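Local structure of hypothetical protein PA0115 (Pseudomonas aeruginosa, 1XEB) at residues Leu15-Ala20 with His51-Arg56; Val113-Gln118 with Ala123-Tyr128; Glu27-Glu32 with Tyr37-Gly42. The protein probably works as an N-acyltransferase that uses acyl-CoA as donor, having the GNAT fold of the ElaA family. All blocks are in the same frame, centred on the assembly; numbering follows the deposited sequence.

Contact 1: residues Leu15-Ala20 with His51-Arg56; sequences LKELYA and HLMAWR
Ala20 and Glu17, on the inward side of the first long helix of this GNAT-type fold, rest against Trp55 and Met53 of strand 50-56. Segment axes cross at 90°, 10.9 Å apart, so this turn of the helix runs across the strand and large strand side chains fill the gap. Ala20 points toward the strand, its methyl CB lying 3.8 Å from Trp55 CH2 at the far end of the indole; a short residue suits a place where a bulky ring comes up to the helix. Glu17 contributes its aliphatic part: CG sits 4.1 Å from Trp55 CZ2, and the chain crosses the indole at about a right angle. Met53, modelled as selenomethionine, has a flexible chain that bends at the selenium (chi3 82°), placing CE 4.0 Å from Glu17 CB and 3.7 Å from Glu17 O.

Farther out, polar partners hold the end of Glu17, while the Met53 backbone is bonded to Thr6 of strand 4-9. The Glu17 carboxylate thus stays away from the apolar contact while the methylenes serve it: OE2 forms a salt bridge with Lys8 NZ and also accepts a hydrogen bond from Thr14 N, just before the segment.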
loop_
_atom_site.group_PDB
_atom_site.type_symbol
_atom_site.label_atom_id
_atom_site.label_comp_id
_atom_site.label_asym_id
_atom_site.label_seq_id
_atom_site.Cartn_x
_atom_site.Cartn_y
_atom_site.Cartn_z
ATOM N N LEU A 15 -12.548 -14.329 -5.227
ATOM C CA LEU A 15 -11.669 -15.233 -4.486
ATOM C C LEU A 15 -10.264 -15.252 -5.101
ATOM O O LEU A 15 -9.266 -15.252 -4.384
ATOM C CB LEU A 15 -12.225 -16.661 -4.476
ATOM C CG LEU A 15 -13.518 -16.990 -3.734
ATOM C CD1 LEU A 15 -13.820 -18.471 -3.926
ATOM C CD2 LEU A 15 -13.381 -16.671 -2.253
ATOM N N LYS A 16 -10.186 -15.259 -6.429
ATOM C CA LYS A 16 -8.884 -15.284 -7.103
ATOM C C LYS A 16 -8.004 -14.092 -6.716
ATOM O O LYS A 16 -6.846 -14.266 -6.346
ATOM C CB LYS A 16 -9.076 -15.307 -8.625
ATOM C CG LYS A 16 -9.821 -16.552 -9.133
ATOM C CD LYS A 16 -11.006 -16.210 -10.058
ATOM C CE LYS A 16 -12.163 -15.516 -9.306
ATOM N NZ LYS A 16 -12.704 -16.319 -8.148
ATOM N N GLU A 17 -8.572 -12.889 -6.815
ATOM C CA GLU A 17 -7.898 -11.631 -6.489
ATOM C C GLU A 17 -7.379 -11.559 -5.045
ATOM O O GLU A 17 -6.207 -11.242 -4.814
ATOM C CB GLU A 17 -8.859 -10.458 -6.750
ATOM C CG GLU A 17 -9.047 -10.113 -8.224
ATOM C CD GLU A 17 -10.234 -9.191 -8.493
ATOM O OE1 GLU A 17 -10.305 -8.616 -9.608
ATOM O OE2 GLU A 17 -11.108 -9.052 -7.608
ATOM N N LEU A 18 -8.252 -11.854 -4.083
ATOM C CA LEU A 18 -7.899 -11.823 -2.660
ATOM C C LEU A 18 -6.704 -12.741 -2.441
ATOM O O LEU A 18 -5.711 -12.399 -1.781
ATOM C CB LEU A 18 -9.087 -12.320 -1.814
ATOM C CG LEU A 18 -9.225 -11.883 -0.346
ATOM C CD1 LEU A 18 -9.830 -13.033 0.473
ATOM C CD2 LEU A 18 -7.866 -11.472 0.231
ATOM N N TYR A 19 -6.816 -13.930 -3.009
ATOM C CA TYR A 19 -5.768 -14.913 -2.892
ATOM C C TYR A 19 -4.499 -14.322 -3.498
ATOM O O TYR A 19 -3.443 -14.300 -2.864
ATOM C CB TYR A 19 -6.207 -16.184 -3.619
ATOM C CG TYR A 19 -5.401 -17.395 -3.257
ATOM C CD1 TYR A 19 -4.310 -17.782 -4.027
ATOM C CD2 TYR A 19 -5.676 -18.107 -2.092
ATOM C CE1 TYR A 19 -3.503 -18.846 -3.647
ATOM C CE2 TYR A 19 -4.879 -19.159 -1.700
ATOM C CZ TYR A 19 -3.791 -19.529 -2.482
ATOM O OH TYR A 19 -2.992 -20.573 -2.094
ATOM N N ALA A 20 -4.613 -13.797 -4.715
ATOM C CA ALA A 20 -3.462 -13.222 -5.414
ATOM C C ALA A 20 -2.759 -12.128 -4.635
ATOM O O ALA A 20 -1.540 -12.166 -4.473
ATOM C CB ALA A 20 -3.882 -12.690 -6.781
ATOM N N HIS A 51 -8.396 -1.890 -2.652
ATOM C CA HIS A 51 -7.228 -2.630 -3.093
ATOM C C HIS A 51 -6.843 -2.240 -4.525
ATOM O O HIS A 51 -7.592 -2.487 -5.481
ATOM C CB HIS A 51 -7.515 -4.132 -2.992
ATOM C CG HIS A 51 -7.902 -4.574 -1.613
ATOM N ND1 HIS A 51 -6.992 -5.073 -0.702
ATOM C CD2 HIS A 51 -9.094 -4.526 -0.965
ATOM C CE1 HIS A 51 -7.606 -5.305 0.446
ATOM N NE2 HIS A 51 -8.881 -4.980 0.312
ATOM N N LEU A 52 -5.675 -1.615 -4.660
ATOM C CA LEU A 52 -5.172 -1.192 -5.954
ATOM C C LEU A 52 -4.304 -2.310 -6.502
ATOM O O LEU A 52 -3.380 -2.777 -5.841
ATOM C CB LEU A 52 -4.350 0.090 -5.819
ATOM C CG LEU A 52 -3.776 0.593 -7.143
ATOM C CD1 LEU A 52 -4.909 1.112 -8.010
ATOM C CD2 LEU A 52 -2.745 1.677 -6.891
HETATM N N MSE A 53 -4.605 -2.745 -7.715
HETATM C CA MSE A 53 -3.870 -3.841 -8.323
HETATM C C MSE A 53 -3.483 -3.557 -9.774
HETATM O O MSE A 53 -4.227 -2.924 -10.517
HETATM C CB MSE A 53 -4.717 -5.118 -8.277
HETATM C CG MSE A 53 -5.147 -5.558 -6.888
HETATM SE SE MSE A 53 -6.565 -6.921 -6.908
HETATM C CE MSE A 53 -5.475 -8.465 -7.200
ATOM N N ALA A 54 -2.301 -4.025 -10.154
ATOM C CA ALA A 54 -1.802 -3.885 -11.514
ATOM C C ALA A 54 -1.517 -5.312 -11.979
ATOM O O ALA A 54 -0.708 -6.027 -11.378
ATOM C CB ALA A 54 -0.535 -3.044 -11.538
ATOM N N TRP A 55 -2.214 -5.722 -13.037
ATOM C CA TRP A 55 -2.078 -7.064 -13.603
ATOM C C TRP A 55 -1.430 -7.125 -14.993
ATOM O O TRP A 55 -1.486 -6.165 -15.762
ATOM C CB TRP A 55 -3.450 -7.714 -13.697
ATOM C CG TRP A 55 -4.072 -8.046 -12.398
ATOM C CD1 TRP A 55 -4.681 -7.191 -11.534
ATOM C CD2 TRP A 55 -4.211 -9.356 -11.838
ATOM N NE1 TRP A 55 -5.202 -7.887 -10.468
ATOM C CE2 TRP A 55 -4.925 -9.220 -10.632
ATOM C CE3 TRP A 55 -3.802 -10.633 -12.241
ATOM C CZ2 TRP A 55 -5.241 -10.315 -9.825
ATOM C CZ3 TRP A 55 -4.116 -11.721 -11.437
ATOM C CH2 TRP A 55 -4.827 -11.557 -10.246
ATOM N N ARG A 56 -0.824 -8.270 -15.304
ATOM C CA ARG A 56 -0.205 -8.507 -16.606
ATOM C C ARG A 56 -0.139 -10.011 -16.852
ATOM O O ARG A 56 0.573 -10.737 -16.148
ATOM C CB ARG A 56 1.208 -7.929 -16.679
ATOM C CG ARG A 56 1.762 -7.824 -18.111
ATOM C CD ARG A 56 3.282 -7.671 -18.134
ATOM N NE ARG A 56 3.963 -8.883 -17.663
ATOM C CZ ARG A 56 5.254 -8.953 -17.342
ATOM N NH1 ARG A 56 5.777 -10.099 -16.926
ATOM N NH2 ARG A 56 6.025 -7.877 -17.427
#

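Contact 2: residues Val113-Gln118 with Ala123-Tyr128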
loop_
_atom_site.group_PDB
_atom_site.type_symbol
_atom_site.label_atom_id
_atom_site.label_comp_id
_atom_site.label_asym_id
_atom_site.label_seq_id
_atom_site.Cartn_x
_atom_site.Cartn_y
_atom_site.Cartn_z
ATOM N N VAL A 113 -3.526 11.964 3.586
ATOM C CA VAL A 113 -3.054 10.593 3.450
ATOM C C VAL A 113 -1.882 10.279 4.385
ATOM O O VAL A 113 -0.940 11.075 4.519
ATOM C CB VAL A 113 -2.624 10.311 1.978
ATOM C CG1 VAL A 113 -2.170 8.867 1.840
ATOM C CG2 VAL A 113 -3.797 10.571 1.030
ATOM N N TYR A 114 -1.936 9.110 5.020
ATOM C CA TYR A 114 -0.883 8.712 5.945
ATOM C C TYR A 114 -0.264 7.366 5.590
ATOM O O TYR A 114 -0.945 6.450 5.139
ATOM C CB TYR A 114 -1.425 8.693 7.391
ATOM C CG TYR A 114 -0.436 8.195 8.426
ATOM C CD1 TYR A 114 -0.196 6.829 8.598
ATOM C CD2 TYR A 114 0.308 9.085 9.182
ATOM C CE1 TYR A 114 0.767 6.368 9.498
ATOM C CE2 TYR A 114 1.272 8.641 10.080
ATOM C CZ TYR A 114 1.503 7.282 10.235
ATOM O OH TYR A 114 2.490 6.837 11.108
ATOM N N LEU A 115 1.045 7.262 5.789
ATOM C CA LEU A 115 1.741 6.014 5.527
ATOM C C LEU A 115 2.895 5.883 6.488
ATOM O O LEU A 115 3.386 6.878 7.038
ATOM C CB LEU A 115 2.239 5.936 4.068
ATOM C CG LEU A 115 3.254 6.955 3.511
ATOM C CD1 LEU A 115 4.626 6.742 4.097
ATOM C CD2 LEU A 115 3.340 6.782 2.005
ATOM N N SER A 116 3.293 4.635 6.698
ATOM C CA SER A 116 4.394 4.278 7.569
ATOM C C SER A 116 5.511 3.932 6.606
ATOM O O SER A 116 5.499 2.869 5.977
ATOM C CB SER A 116 4.016 3.061 8.401
ATOM O OG SER A 116 5.136 2.558 9.091
ATOM N N ALA A 117 6.467 4.848 6.487
ATOM C CA ALA A 117 7.594 4.701 5.569
ATOM C C ALA A 117 8.863 4.199 6.228
ATOM O O ALA A 117 9.122 4.491 7.390
ATOM C CB ALA A 117 7.876 6.041 4.899
ATOM N N GLN A 118 9.664 3.450 5.481
ATOM C CA GLN A 118 10.918 2.989 6.038
ATOM C C GLN A 118 11.771 4.237 6.304
ATOM O O GLN A 118 11.884 5.130 5.466
ATOM C CB GLN A 118 11.630 2.041 5.075
ATOM C CG GLN A 118 10.814 0.823 4.698
ATOM C CD GLN A 118 11.681 -0.389 4.368
ATOM O OE1 GLN A 118 12.798 -0.250 3.847
ATOM N NE2 GLN A 118 11.162 -1.589 4.662
ATOM N N ALA A 123 12.991 10.706 2.042
ATOM C CA ALA A 123 13.021 11.795 1.065
ATOM C C ALA A 123 12.121 11.450 -0.116
ATOM O O ALA A 123 11.421 12.307 -0.660
ATOM C CB ALA A 123 14.441 12.030 0.576
ATOM N N TYR A 124 12.151 10.186 -0.507
ATOM C CA TYR A 124 11.352 9.691 -1.616
ATOM C C TYR A 124 9.888 10.113 -1.514
ATOM O O TYR A 124 9.275 10.503 -2.500
ATOM C CB TYR A 124 11.458 8.167 -1.667
ATOM C CG TYR A 124 10.622 7.517 -2.732
ATOM C CD1 TYR A 124 9.273 7.219 -2.510
ATOM C CD2 TYR A 124 11.179 7.181 -3.960
ATOM C CE1 TYR A 124 8.502 6.591 -3.498
ATOM C CE2 TYR A 124 10.419 6.562 -4.946
ATOM C CZ TYR A 124 9.087 6.269 -4.707
ATOM O OH TYR A 124 8.365 5.635 -5.686
ATOM N N TYR A 125 9.333 10.025 -0.312
ATOM C CA TYR A 125 7.939 10.393 -0.085
ATOM C C TYR A 125 7.792 11.894 0.085
ATOM O O TYR A 125 6.779 12.471 -0.292
ATOM C CB TYR A 125 7.403 9.674 1.157
ATOM C CG TYR A 125 7.325 8.184 0.985
ATOM C CD1 TYR A 125 6.325 7.602 0.212
ATOM C CD2 TYR A 125 8.282 7.353 1.552
ATOM C CE1 TYR A 125 6.285 6.233 0.009
ATOM C CE2 TYR A 125 8.254 5.989 1.351
ATOM C CZ TYR A 125 7.257 5.431 0.578
ATOM O OH TYR A 125 7.258 4.066 0.355
ATOM N N GLY A 126 8.806 12.524 0.663
ATOM C CA GLY A 126 8.744 13.955 0.857
ATOM C C GLY A 126 8.497 14.641 -0.467
ATOM O O GLY A 126 7.928 15.731 -0.513
ATOM N N ARG A 127 8.926 14.001 -1.553
ATOM C CA ARG A 127 8.735 14.567 -2.885
ATOM C C ARG A 127 7.292 14.422 -3.332
ATOM O O ARG A 127 6.851 15.083 -4.275
ATOM C CB ARG A 127 9.679 13.905 -3.894
ATOM C CG ARG A 127 11.040 14.594 -3.953
ATOM C CD ARG A 127 12.177 13.605 -3.827
ATOM N NE ARG A 127 13.391 14.265 -3.359
ATOM C CZ ARG A 127 14.503 13.621 -3.014
ATOM N NH1 ARG A 127 14.550 12.293 -3.085
ATOM N NH2 ARG A 127 15.564 14.301 -2.602
ATOM N N TYR A 128 6.555 13.551 -2.659
ATOM C CA TYR A 128 5.149 13.371 -2.990
ATOM C C TYR A 128 4.354 14.251 -2.043
ATOM O O TYR A 128 3.129 14.204 -1.992
ATOM C CB TYR A 128 4.748 11.914 -2.833
ATOM C CG TYR A 128 4.977 11.089 -4.069
ATOM C CD1 TYR A 128 3.938 10.859 -4.970
ATOM C CD2 TYR A 128 6.213 10.503 -4.319
ATOM C CE1 TYR A 128 4.123 10.053 -6.088
ATOM C CE2 TYR A 128 6.412 9.694 -5.434
ATOM C CZ TYR A 128 5.364 9.469 -6.312
ATOM O OH TYR A 128 5.534 8.634 -7.393
HETATM O O HOH W 1 8.444 2.381 2.853
#
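Leu115 and Tyr125 meet through two quite different first torsions. In Leu115, CG stands between the backbone N and the carbonyl carbon (chi1 62°), and the second torsion then turns both methyls toward the tyrosine. In Tyr125, CG is anti to the carbonyl carbon (chi1 -66°), which lays the phenol against strand 113-118. This strand and the short helix 122-126 that follows it belong to the C-terminal half of the GNAT fold, with strand 113-118 running parallel to strand 76-83.

Leu115 divides its work between its branches. CD1 sits 4.2 Å from the centroid of the Tyr125 ring, only 7° off the ring normal, a CH-pi contact over the middle of one face. CD2 reaches Tyr125 CD1 at 3.6 Å. On the opposite face lies Tyr124 CD1, 3.9 Å above the plane of the Tyr125 ring and over its centre, so the phenol is sandwiched between a branched aliphatic chain and its own neighbour. Ala117, two residues on and on the same side of the strand, puts CB 3.6 Å from Tyr125 CE2; a single methyl fits where the ring comes this close to the backbone. Phe130 and Met147 also touch the tyrosine and extend the apolar surroundings.

The hydroxyl reaches past this apolar contact. A water accepts a hydrogen bond from Gln118 N at 3.1 Å and is also hydrogen-bonded to Tyr125 OH, at 3.2 Å, linking the end of the strand to the helix where no direct bond joins the segments. Tyrosine therefore suits the site better than its hydrocarbon bulk alone would explain: its faces take dispersion and CH-pi contacts, while its para oxygen joins a water bridge that provides a partner for a backbone N-H.

Contact 3: residues Glu27-Glu32 with Tyr37-Gly42; sequences EVFVVE and YQEVDG
Phe29 and Val30, in the C-terminal turn of the first helix of the GNAT fold (15-32), pack against Tyr37 and Glu39 of the loop that leads to strand 50-56. The apolar contacts come first. Phe29 CB lies 3.7 Å from Tyr37 CE1, and Val30 CG2 approaches the same CE1 at 4.0 Å, so two successive helix residues reach one ring carbon from opposite sides of the ring plane. Val30 CG2 also meets the Glu39 methylene CB at 4.1 Å. The helix makes a wider pi-type turn here, with Glu32 N bonded to Glu27 O.

The polar contacts cluster at the far end of the tyrosine. Glu39 turns back through its bend at chi2 (60°), bringing OE1 3.4 Å from Phe29 CB and to the edge of the phenyl ring, near its plane, with carboxylate and ring 20° apart. Ring edges carry partial positive charge, which suits a carboxylate oxygen.

Glu39 OE2 is salt-bridged to Arg25 and to Arg80 of strand 76-83, which ties the loop to the sheet. These two guanidinium groups probably offset the cost of burying the carboxylate beside the carbons of Phe29; the Tyr37 hydroxyl is a likely further partner, at OE1, though its very short modelled distance is doubtful.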
loop_
_atom_site.group_PDB
_atom_site.type_symbol
_atom_site.label_atom_id
_atom_site.label_comp_id
_atom_site.label_asym_id
_atom_site.label_seq_id
_atom_site.Cartn_x
_atom_site.Cartn_y
_atom_site.Cartn_z
ATOM N N GLU A 27 4.777 -13.167 -0.243
ATOM C CA GLU A 27 6.017 -13.434 -0.949
ATOM C C GLU A 27 7.064 -12.369 -0.667
ATOM O O GLU A 27 8.228 -12.685 -0.457
ATOM C CB GLU A 27 5.745 -13.524 -2.443
ATOM C CG GLU A 27 6.988 -13.679 -3.309
ATOM C CD GLU A 27 6.625 -13.798 -4.774
ATOM O OE1 GLU A 27 6.221 -14.909 -5.194
ATOM O OE2 GLU A 27 6.718 -12.774 -5.496
ATOM N N VAL A 28 6.646 -11.104 -0.652
ATOM C CA VAL A 28 7.579 -10.017 -0.400
ATOM C C VAL A 28 7.808 -9.664 1.069
ATOM O O VAL A 28 8.942 -9.675 1.517
ATOM C CB VAL A 28 7.161 -8.760 -1.174
ATOM C CG1 VAL A 28 8.104 -7.603 -0.871
ATOM C CG2 VAL A 28 7.186 -9.075 -2.670
ATOM N N PHE A 29 6.753 -9.357 1.817
ATOM C CA PHE A 29 6.909 -8.989 3.230
ATOM C C PHE A 29 7.261 -10.146 4.155
ATOM O O PHE A 29 7.963 -9.943 5.143
ATOM C CB PHE A 29 5.649 -8.278 3.746
ATOM C CG PHE A 29 5.322 -7.025 2.996
ATOM C CD1 PHE A 29 4.053 -6.825 2.469
ATOM C CD2 PHE A 29 6.307 -6.071 2.759
ATOM C CE1 PHE A 29 3.763 -5.704 1.707
ATOM C CE2 PHE A 29 6.031 -4.949 2.002
ATOM C CZ PHE A 29 4.753 -4.760 1.467
ATOM N N VAL A 30 6.790 -11.351 3.854
ATOM C CA VAL A 30 7.126 -12.489 4.700
ATOM C C VAL A 30 8.364 -13.239 4.213
ATOM O O VAL A 30 9.364 -13.321 4.915
ATOM C CB VAL A 30 5.972 -13.505 4.793
ATOM C CG1 VAL A 30 6.399 -14.697 5.642
ATOM C CG2 VAL A 30 4.754 -12.859 5.390
ATOM N N VAL A 31 8.315 -13.768 2.998
ATOM C CA VAL A 31 9.438 -14.549 2.496
ATOM C C VAL A 31 10.724 -13.835 2.117
ATOM O O VAL A 31 11.746 -13.995 2.781
ATOM C CB VAL A 31 9.017 -15.419 1.302
ATOM C CG1 VAL A 31 10.198 -16.320 0.865
ATOM C CG2 VAL A 31 7.812 -16.262 1.684
ATOM N N GLU A 32 10.704 -13.051 1.051
ATOM C CA GLU A 32 11.943 -12.408 0.664
ATOM C C GLU A 32 12.498 -11.474 1.729
ATOM O O GLU A 32 13.709 -11.253 1.793
ATOM C CB GLU A 32 11.794 -11.701 -0.687
ATOM C CG GLU A 32 11.133 -10.356 -0.686
ATOM C CD GLU A 32 11.234 -9.695 -2.054
ATOM O OE1 GLU A 32 10.715 -10.291 -3.027
ATOM O OE2 GLU A 32 11.839 -8.597 -2.156
ATOM N N TYR A 37 5.687 -12.473 10.263
ATOM C CA TYR A 37 4.684 -11.671 10.939
ATOM C C TYR A 37 3.320 -12.004 10.343
ATOM O O TYR A 37 3.233 -12.718 9.347
ATOM C CB TYR A 37 5.003 -10.182 10.793
ATOM C CG TYR A 37 4.469 -9.521 9.536
ATOM C CD1 TYR A 37 4.860 -9.947 8.267
ATOM C CD2 TYR A 37 3.580 -8.453 9.624
ATOM C CE1 TYR A 37 4.372 -9.315 7.110
ATOM C CE2 TYR A 37 3.092 -7.819 8.489
ATOM C CZ TYR A 37 3.488 -8.248 7.236
ATOM O OH TYR A 37 2.995 -7.598 6.128
ATOM N N GLN A 38 2.266 -11.479 10.961
ATOM C CA GLN A 38 0.895 -11.748 10.543
ATOM C C GLN A 38 0.423 -10.889 9.394
ATOM O O GLN A 38 -0.226 -9.867 9.594
ATOM C CB GLN A 38 -0.056 -11.583 11.737
ATOM C CG GLN A 38 -1.533 -11.677 11.378
ATOM C CD GLN A 38 -1.868 -12.941 10.582
ATOM O OE1 GLN A 38 -1.508 -13.080 9.392
ATOM N NE2 GLN A 38 -2.554 -13.876 11.241
ATOM N N GLU A 39 0.735 -11.335 8.185
ATOM C CA GLU A 39 0.367 -10.636 6.968
ATOM C C GLU A 39 -1.140 -10.444 6.832
ATOM O O GLU A 39 -1.593 -9.395 6.381
ATOM C CB GLU A 39 0.904 -11.419 5.766
ATOM C CG GLU A 39 0.686 -10.773 4.404
ATOM C CD GLU A 39 1.345 -9.415 4.295
ATOM O OE1 GLU A 39 2.568 -9.344 4.526
ATOM O OE2 GLU A 39 0.643 -8.428 3.976
ATOM N N VAL A 40 -1.916 -11.461 7.195
ATOM C CA VAL A 40 -3.377 -11.396 7.094
ATOM C C VAL A 40 -3.840 -10.731 8.379
ATOM O O VAL A 40 -4.325 -11.390 9.297
ATOM C CB VAL A 40 -3.960 -12.812 6.997
ATOM C CG1 VAL A 40 -5.436 -12.756 6.652
ATOM C CG2 VAL A 40 -3.168 -13.609 5.980
ATOM N N ASP A 41 -3.696 -9.411 8.417
ATOM C CA ASP A 41 -3.985 -8.626 9.606
ATOM C C ASP A 41 -5.403 -8.177 9.922
ATOM O O ASP A 41 -5.586 -7.348 10.807
ATOM C CB ASP A 41 -3.048 -7.402 9.641
ATOM C CG ASP A 41 -3.385 -6.350 8.579
ATOM O OD1 ASP A 41 -2.803 -5.245 8.639
ATOM O OD2 ASP A 41 -4.219 -6.606 7.690
ATOM N N GLY A 42 -6.403 -8.692 9.220
ATOM C CA GLY A 42 -7.772 -8.289 9.519
ATOM C C GLY A 42 -8.268 -6.932 9.022
ATOM O O GLY A 42 -9.439 -6.594 9.222
#

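How the contacts relate
Contacts 1 and 3 share helix 15-32, with contact 3 nested in the loop that contact 1 closes; their centres lie about 16 Å apart. The earlier part of the helix meets the sheet mainly through carbon atoms, whereas its end meets a loop through carbon atoms mixed with a carboxylate. Contact 2, about 24 Å from contact 1 between centres, lies on the other side of the chain's centre but reaches the same sheet, through strand 113-118 rather than strand 50-56. It is the most buried of the three and largely aromatic and aliphatic, with one bridging water. Contacts 1 and 3 are partly buried, and each directs a glutamate to basic partners elsewhere.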